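PDB 6HTN: fucose-binding lectin from Kordia periserrulae, which probably serves as a carbohydrate-binding beta-propeller lectin and here holds methyl alpha-L-fucopyranoside in its pockets. Local coordinates for residues H14-S19 with C31-K36. Sequence-based numbering, arbitrary orientation.
Sequences HLRIYS and CWDSNK. With MFU (methyl alpha-L-fucopyranoside), chain G; MFU (methyl alpha-L-fucopyranoside), chain O.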
loop_
_atom_site.group_PDB
_atom_site.type_symbol
_atom_site.label_atom_id
_atom_site.label_comp_id
_atom_site.label_asym_id
_atom_site.label_seq_id
_atom_site.Cartn_x
_atom_site.Cartn_y
_atom_site.Cartn_z
ATOM N N HIS A 14 9.104 23.504 -16.763
ATOM C CA HIS A 14 9.854 23.080 -15.569
ATOM C C HIS A 14 9.066 21.951 -14.917
ATOM O O HIS A 14 7.856 22.141 -14.719
ATOM C CB HIS A 14 10.066 24.229 -14.603
ATOM C CG HIS A 14 10.814 25.360 -15.250
ATOM N ND1 HIS A 14 12.199 25.490 -15.087
ATOM C CD2 HIS A 14 10.407 26.349 -16.098
ATOM C CE1 HIS A 14 12.604 26.567 -15.799
ATOM N NE2 HIS A 14 11.558 27.090 -16.437
ATOM N N LEU A 15 9.728 20.833 -14.636
ATOM C CA LEU A 15 9.059 19.673 -13.971
ATOM C C LEU A 15 9.708 19.466 -12.630
ATOM O O LEU A 15 10.960 19.562 -12.499
ATOM C CB LEU A 15 9.225 18.415 -14.835
ATOM C CG LEU A 15 8.763 18.473 -16.284
ATOM C CD1 LEU A 15 9.113 17.162 -17.016
ATOM C CD2 LEU A 15 7.266 18.713 -16.383
ATOM N N ARG A 16 8.908 19.125 -11.631
ATOM C CA ARG A 16 9.418 18.747 -10.302
ATOM C C ARG A 16 8.715 17.444 -9.912
ATOM O O ARG A 16 7.458 17.464 -9.803
ATOM C CB ARG A 16 9.288 19.813 -9.243
ATOM C CG ARG A 16 10.025 21.105 -9.574
ATOM C CD ARG A 16 11.547 20.892 -9.442
ATOM N NE ARG A 16 12.271 22.172 -9.691
ATOM C CZ ARG A 16 12.660 22.629 -10.866
ATOM N NH1 ARG A 16 12.379 22.034 -11.982
ATOM N NH2 ARG A 16 13.336 23.756 -10.904
ATOM N N ILE A 17 9.465 16.377 -9.711
ATOM C CA ILE A 17 8.917 15.018 -9.451
ATOM C C ILE A 17 9.392 14.591 -8.074
ATOM O O ILE A 17 10.630 14.508 -7.850
ATOM C CB ILE A 17 9.316 14.044 -10.557
ATOM C CG1 ILE A 17 9.076 14.566 -11.965
ATOM C CG2 ILE A 17 8.686 12.683 -10.316
ATOM C CD1 ILE A 17 7.606 14.956 -12.252
ATOM N N TYR A 18 8.491 14.253 -7.174
ATOM C CA TYR A 18 8.769 13.930 -5.772
ATOM C C TYR A 18 8.470 12.460 -5.502
ATOM O O TYR A 18 7.387 11.965 -5.885
ATOM C CB TYR A 18 7.945 14.827 -4.838
ATOM C CG TYR A 18 8.238 16.300 -5.042
ATOM C CD1 TYR A 18 9.335 16.904 -4.419
ATOM C CD2 TYR A 18 7.506 17.041 -5.943
ATOM C CE1 TYR A 18 9.652 18.233 -4.687
ATOM C CE2 TYR A 18 7.804 18.355 -6.203
ATOM C CZ TYR A 18 8.883 18.956 -5.579
ATOM O OH TYR A 18 9.245 20.250 -5.940
ATOM N N SER A 19 9.387 11.800 -4.826
ATOM C CA SER A 19 9.221 10.368 -4.488
ATOM C C SER A 19 9.957 10.023 -3.206
ATOM O O SER A 19 10.827 10.758 -2.763
ATOM C CB SER A 19 9.616 9.494 -5.618
ATOM O OG SER A 19 11.038 9.625 -5.913
ATOM N N CYS A 31 14.387 17.218 -10.928
ATOM C CA CYS A 31 14.083 18.498 -11.604
ATOM C C CYS A 31 14.426 18.471 -13.062
ATOM O O CYS A 31 15.492 17.943 -13.434
ATOM C CB CYS A 31 14.876 19.620 -10.968
ATOM S SG CYS A 31 14.751 19.777 -9.200
ATOM N N TRP A 32 13.567 19.074 -13.885
ATOM C CA TRP A 32 13.849 19.288 -15.319
ATOM C C TRP A 32 13.627 20.766 -15.580
ATOM O O TRP A 32 12.499 21.252 -15.310
ATOM C CB TRP A 32 12.972 18.449 -16.213
ATOM C CG TRP A 32 13.114 18.687 -17.684
ATOM C CD1 TRP A 32 12.582 19.710 -18.425
ATOM C CD2 TRP A 32 13.866 17.866 -18.584
ATOM N NE1 TRP A 32 12.931 19.558 -19.740
ATOM C CE2 TRP A 32 13.726 18.432 -19.868
ATOM C CE3 TRP A 32 14.633 16.708 -18.432
ATOM C CZ2 TRP A 32 14.323 17.846 -20.983
ATOM C CZ3 TRP A 32 15.215 16.124 -19.538
ATOM C CH2 TRP A 32 15.068 16.708 -20.799
ATOM N N ASP A 33 14.627 21.471 -16.104
ATOM C CA ASP A 33 14.486 22.919 -16.425
ATOM C C ASP A 33 14.747 23.191 -17.900
ATOM O O ASP A 33 14.304 24.277 -18.367
ATOM C CB ASP A 33 15.430 23.773 -15.608
ATOM C CG ASP A 33 15.141 23.801 -14.139
ATOM O OD1 ASP A 33 13.942 23.855 -13.790
ATOM O OD2 ASP A 33 16.079 23.943 -13.395
ATOM N N SER A 34 15.409 22.310 -18.640
ATOM C CA SER A 34 15.730 22.583 -20.064
ATOM C C SER A 34 16.071 21.306 -20.791
ATOM O O SER A 34 15.436 21.002 -21.796
ATOM C CB SER A 34 16.851 23.590 -20.218
ATOM O OG SER A 34 17.992 23.177 -19.502
ATOM N N ASN A 35 17.089 20.562 -20.325
ATOM C CA ASN A 35 17.575 19.452 -21.145
ATOM C C ASN A 35 18.065 18.260 -20.338
ATOM O O ASN A 35 18.541 17.325 -20.974
ATOM C CB ASN A 35 18.738 19.944 -22.017
ATOM C CG ASN A 35 19.940 20.372 -21.211
ATOM O OD1 ASN A 35 19.931 20.663 -20.000
ATOM N ND2 ASN A 35 21.039 20.506 -21.930
ATOM N N LYS A 36 17.912 18.242 -19.030
ATOM C CA LYS A 36 18.368 17.078 -18.241
ATOM C C LYS A 36 17.669 17.057 -16.886
ATOM O O LYS A 36 17.243 18.076 -16.356
ATOM C CB LYS A 36 19.886 17.119 -18.035
ATOM C CG LYS A 36 20.365 18.230 -17.137
ATOM C CD LYS A 36 21.911 18.352 -17.058
ATOM C CE LYS A 36 22.228 19.297 -15.926
ATOM N NZ LYS A 36 23.686 19.372 -15.616
HETATM C C1 MFU G . 15.581 24.236 -7.980
HETATM C C2 MFU G . 15.401 23.158 -6.909
HETATM C C3 MFU G . 14.617 23.566 -5.706
HETATM C C4 MFU G . 13.235 24.002 -6.167
HETATM C C5 MFU G . 13.551 25.110 -7.186
HETATM C C6 MFU G . 12.217 25.604 -7.831
HETATM O O1 MFU G . 16.234 25.210 -7.243
HETATM O O2 MFU G . 16.733 22.820 -6.372
HETATM O O3 MFU G . 14.432 22.521 -4.724
HETATM O O4 MFU G . 12.565 22.956 -6.911
HETATM O O5 MFU G . 14.224 24.620 -8.353
HETATM C CM MFU G . 16.552 26.340 -8.101
HETATM C C1 MFU O . 11.046 14.590 -22.836
HETATM C C2 MFU O . 11.301 13.574 -21.723
HETATM C C3 MFU O . 11.866 14.259 -20.543
HETATM C C4 MFU O . 11.040 15.380 -19.991
HETATM C C5 MFU O . 10.903 16.400 -21.164
HETATM C C6 MFU O . 10.023 17.532 -20.728
HETATM O O1 MFU O . 12.337 15.059 -23.182
HETATM O O2 MFU O . 12.237 12.620 -22.270
HETATM O O3 MFU O . 12.149 13.257 -19.505
HETATM O O4 MFU O . 9.741 14.900 -19.656
HETATM O O5 MFU O . 10.347 15.708 -22.261
HETATM C CM MFU O . 12.251 16.157 -24.170
#
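Asp33 OD1 takes three N-H groups at once from the neighbouring strand. Arg16 turns its guanidinium end-on to this one oxygen: Arg16 NH2 reaches Asp33 OD1 at 3.0 Å on the syn lone pair, a salt bridge, while NH1 comes from above the carboxylate plane. His14, whose NE2 binds Asp8, adds a nearly straight in-plane bond, His14 ND1 to Asp33 OD1 at 2.7 Å (172°). A short, charged aspartate suits this spot; its second oxygen is hydrogen-bonded to Tyr38 OH.

The arginine bends at chi2, bringing its flat end back over slim Cys31, whose CB sits 3.4 Å above the guanidinium plane of Arg16, toward its rim. NH1 also binds Leu15 O, fixing the group's rotation. With several in-plane N-H groups, arginine can serve carboxylate and sugar together: Arg16 NE gives to O4 of one methyl fucoside at 2.9 Å and Arg16 NH2 to its O5 at 2.8 Å. Asp33 is thus a second-shell residue positioning a ligand-binding arginine.

Leu15 and Trp32 form a hydrogen-bonded antiparallel pair, their side chains on the face away from Arg16 and Cys31. Trp32 holds CG opposite the backbone N (chi1 175°), which carries the indole away from Leu15; its broad apolar face meets C5 and C6 of a second fucoside, consistent with CH-pi contact, and backbone atoms of 34-36 back the opposite face.

Strands 13-20 and 27-32 form the middle of a four-stranded propeller blade, flanked by 3-7, whose Trp6 stacks on His14, and by 37-39; Ile66 of strand 64-71 touches Arg16, and Tyr119 of the second subunit packs on Leu15.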